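Local coordinates for putative uncharacterized protein PH1404 (PDB 3AF5) that probably terminates transcription genome-wide in archaea by cleaving nascent RNA at the exit channel of RNA polymerase, as a zinc-dependent metallo-beta-lactamase-family nuclease, at residues Glu387-Glu392 with Glu612-Val617. Numbering follows the deposited sequence.
With ZN (zinc ion), chain M.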
ATOM      1  N   GLU A 387      15.270  17.651  -6.920  1.00 40.68           N
ATOM      2  CA  GLU A 387      16.272  17.584  -7.976  1.00 40.32           C
ATOM      3  C   GLU A 387      16.014  16.408  -8.930  1.00 38.36           C
ATOM      4  O   GLU A 387      15.951  16.601 -10.144  1.00 37.49           O
ATOM      5  CB  GLU A 387      17.688  17.480  -7.381  1.00 39.71           C
ATOM      6  CG  GLU A 387      18.766  17.137  -8.408  1.00 43.91           C
ATOM      7  CD  GLU A 387      20.190  17.116  -7.826  1.00 48.29           C
ATOM      8  OE1 GLU A 387      20.887  18.157  -7.885  1.00 49.16           O
ATOM      9  OE2 GLU A 387      20.615  16.059  -7.301  1.00 49.45           O
ATOM     10  N   THR A 388      15.830  15.207  -8.383  1.00 36.20           N
ATOM     11  CA  THR A 388      15.633  14.011  -9.207  1.00 34.53           C
ATOM     12  C   THR A 388      14.273  13.319  -9.117  1.00 34.18           C
ATOM     13  O   THR A 388      13.814  12.955  -8.035  1.00 34.83           O
ATOM     14  CB  THR A 388      16.708  12.953  -8.874  1.00 35.76           C
ATOM     15  OG1 THR A 388      18.015  13.519  -9.069  1.00 35.71           O
ATOM     16  CG2 THR A 388      16.537  11.712  -9.756  1.00 33.65           C
ATOM     17  N   LEU A 389      13.645  13.108 -10.268  1.00 32.62           N
ATOM     18  CA  LEU A 389      12.353  12.438 -10.313  1.00 31.90           C
ATOM     19  C   LEU A 389      12.448  11.054 -10.955  1.00 31.48           C
ATOM     20  O   LEU A 389      12.833  10.933 -12.119  1.00 31.23           O
ATOM     21  CB  LEU A 389      11.347  13.265 -11.107  1.00 30.82           C
ATOM     22  CG  LEU A 389       9.955  12.634 -11.226  1.00 32.41           C
ATOM     23  CD1 LEU A 389       9.284  12.613  -9.847  1.00 31.32           C
ATOM     24  CD2 LEU A 389       9.105  13.430 -12.222  1.00 31.59           C
ATOM     25  N   VAL A 390      12.115  10.017 -10.187  1.00 31.12           N
ATOM     26  CA  VAL A 390      12.111   8.642 -10.693  1.00 30.26           C
ATOM     27  C   VAL A 390      10.637   8.338 -10.942  1.00 29.25           C
ATOM     28  O   VAL A 390       9.841   8.359 -10.002  1.00 28.17           O
ATOM     29  CB  VAL A 390      12.654   7.630  -9.648  1.00 31.66           C
ATOM     30  CG1 VAL A 390      12.624   6.223 -10.235  1.00 31.52           C
ATOM     31  CG2 VAL A 390      14.085   7.997  -9.239  1.00 31.33           C
ATOM     32  N   MET A 391      10.266   8.068 -12.191  1.00 27.84           N
ATOM     33  CA  MET A 391       8.868   7.803 -12.512  1.00 29.08           C
ATOM     34  C   MET A 391       8.648   6.524 -13.330  1.00 29.50           C
ATOM     35  O   MET A 391       9.561   6.044 -13.996  1.00 30.72           O
ATOM     36  CB  MET A 391       8.282   9.002 -13.264  1.00 30.84           C
ATOM     37  CG  MET A 391       8.754   9.121 -14.703  1.00 31.94           C
ATOM     38  SD  MET A 391       8.253  10.678 -15.485  1.00 33.45           S
ATOM     39  CE  MET A 391       6.483  10.403 -15.680  1.00 31.96           C
ATOM     40  N   GLU A 392       7.429   5.988 -13.268  1.00 28.00           N
ATOM     41  CA  GLU A 392       7.051   4.779 -13.981  1.00 28.78           C
ATOM     42  C   GLU A 392       6.809   5.036 -15.474  1.00 29.48           C
ATOM     43  O   GLU A 392       6.541   6.161 -15.894  1.00 29.68           O
ATOM     44  CB  GLU A 392       5.786   4.185 -13.363  1.00 32.04           C
ATOM     45  CG  GLU A 392       4.519   5.047 -13.529  1.00 34.35           C
ATOM     46  CD  GLU A 392       3.265   4.197 -13.741  1.00 36.44           C
ATOM     47  OE1 GLU A 392       3.175   3.510 -14.781  1.00 37.14           O
ATOM     48  OE2 GLU A 392       2.373   4.198 -12.865  1.00 38.12           O
ATOM     49  N   GLU A 612      15.655  18.632 -12.145  1.00 44.52           N
ATOM     50  CA  GLU A 612      16.842  18.819 -12.969  1.00 47.51           C
ATOM     51  C   GLU A 612      17.171  17.532 -13.703  1.00 45.11           C
ATOM     52  O   GLU A 612      17.930  17.526 -14.670  1.00 44.73           O
ATOM     53  CB  GLU A 612      18.037  19.233 -12.101  1.00 53.33           C
ATOM     54  CG  GLU A 612      17.980  20.687 -11.628  1.00 62.24           C
ATOM     55  CD  GLU A 612      19.049  21.034 -10.592  1.00 67.90           C
ATOM     56  OE1 GLU A 612      19.212  22.246 -10.295  1.00 69.87           O
ATOM     57  OE2 GLU A 612      19.715  20.105 -10.069  1.00 70.09           O
ATOM     58  N   ARG A 613      16.576  16.441 -13.243  1.00 42.94           N
ATOM     59  CA  ARG A 613      16.816  15.138 -13.834  1.00 40.66           C
ATOM     60  C   ARG A 613      15.612  14.208 -13.659  1.00 38.60           C
ATOM     61  O   ARG A 613      14.954  14.226 -12.624  1.00 39.38           O
ATOM     62  CB  ARG A 613      18.067  14.548 -13.179  1.00 41.53           C
ATOM     63  CG  ARG A 613      18.259  13.078 -13.354  1.00 44.72           C
ATOM     64  CD  ARG A 613      19.655  12.671 -12.915  1.00 50.71           C
ATOM     65  NE  ARG A 613      20.037  13.227 -11.618  1.00 54.58           N
ATOM     66  CZ  ARG A 613      20.976  14.155 -11.454  1.00 56.98           C
ATOM     67  NH1 ARG A 613      21.624  14.631 -12.510  1.00 58.09           N
ATOM     68  NH2 ARG A 613      21.273  14.605 -10.239  1.00 56.27           N
ATOM     69  N   ILE A 614      15.313  13.412 -14.681  1.00 36.32           N
ATOM     70  CA  ILE A 614      14.207  12.457 -14.604  1.00 34.49           C
ATOM     71  C   ILE A 614      14.672  11.056 -15.020  1.00 34.56           C
ATOM     72  O   ILE A 614      15.293  10.880 -16.076  1.00 33.94           O
ATOM     73  CB  ILE A 614      13.025  12.877 -15.507  1.00 31.56           C
ATOM     74  CG1 ILE A 614      12.328  14.106 -14.917  1.00 32.42           C
ATOM     75  CG2 ILE A 614      12.032  11.731 -15.639  1.00 30.15           C
ATOM     76  CD1 ILE A 614      11.270  14.733 -15.844  1.00 29.83           C
ATOM     77  N   ILE A 615      14.368  10.066 -14.188  1.00 33.60           N
ATOM     78  CA  ILE A 615      14.746   8.682 -14.469  1.00 34.52           C
ATOM     79  C   ILE A 615      13.511   7.813 -14.693  1.00 34.58           C
ATOM     80  O   ILE A 615      12.696   7.643 -13.792  1.00 36.20           O
ATOM     81  CB  ILE A 615      15.582   8.123 -13.312  1.00 34.19           C
ATOM     82  CG1 ILE A 615      16.835   8.979 -13.164  1.00 35.76           C
ATOM     83  CG2 ILE A 615      15.967   6.686 -13.572  1.00 32.78           C
ATOM     84  CD1 ILE A 615      17.651   8.639 -11.965  1.00 43.29           C
ATOM     85  N   THR A 616      13.370   7.274 -15.899  1.00 34.01           N
ATOM     86  CA  THR A 616      12.217   6.440 -16.227  1.00 33.94           C
ATOM     87  C   THR A 616      12.437   4.964 -15.906  1.00 34.41           C
ATOM     88  O   THR A 616      13.452   4.367 -16.292  1.00 35.43           O
ATOM     89  CB  THR A 616      11.856   6.542 -17.712  1.00 34.54           C
ATOM     90  OG1 THR A 616      12.951   6.059 -18.493  1.00 33.56           O
ATOM     91  CG2 THR A 616      11.541   7.984 -18.091  1.00 33.68           C
ATOM     92  N   VAL A 617      11.465   4.376 -15.221  1.00 31.42           N
ATOM     93  CA  VAL A 617      11.543   2.979 -14.827  1.00 29.51           C
ATOM     94  C   VAL A 617      10.173   2.338 -14.926  1.00 30.53           C
ATOM     95  O   VAL A 617       9.218   2.942 -15.416  1.00 31.35           O
ATOM     96  CB  VAL A 617      11.970   2.835 -13.355  1.00 28.09           C
ATOM     97  CG1 VAL A 617      13.319   3.464 -13.125  1.00 24.39           C
ATOM     98  CG2 VAL A 617      10.906   3.470 -12.461  1.00 23.74           C
TER
HETATM   99 ZN    ZN M 663      21.576  19.819  -8.810  1.00149.12          ZN
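Leu389 and Met391 on one strand and Arg613, Ile615 and Val617 on the other exchange the backbone hydrogen bonds of a parallel pair. Leu389 N gives to Arg613 O (2.9 Å, 172° at the hydrogen), Ile615 N to Leu389 O, Met391 N to Ile615 O and Val617 N to Met391 O. At the N-terminal end of the pair, Glu387 O accepts hydrogen bonds from Arg613 N (3.2 Å) and, weakly, from Glu612 N.

Residues 388-392 and 613-617 are neighbouring interior strands of one mixed sheet of the metallo-beta-lactamase fold, and their pairing brings the C-terminal part of that domain back beside the N-terminal part after the intervening beta-CASP region. The strands lead to the active site: Glu392 touches the zinc ligand Asp367, and the zinc ligand His618 follows Val617.

Apolar contacts divide between the two faces. Met391 SD meets Ile614 CG2 (3.9 Å) on the face covered by helices 597-606 and 621-635; on the other, Val390 CG1 meets Val617 CG2 and Thr388 CG2 meets Ile615 CD1 (3.9 Å).

The charged side chains of Glu387, Glu612 and Arg613 meet at the N-terminal end. Extended with CG anti to the backbone N (chi1 169°), Glu387 sends OE1 to a zinc ion (2.0 Å), separate from the two-zinc site, that Glu612 OE2 also binds (2.3 Å); the shared metal probably offsets the carboxylates' repulsion. Glu387 OE2 forms a salt bridge with Arg613 NH2 (3.3 Å), the carboxylate and guanidinium planes 68° apart, while Arg613 NE donates a hydrogen bond to Thr388 OG1, with OG1 somewhat out of the guanidinium plane.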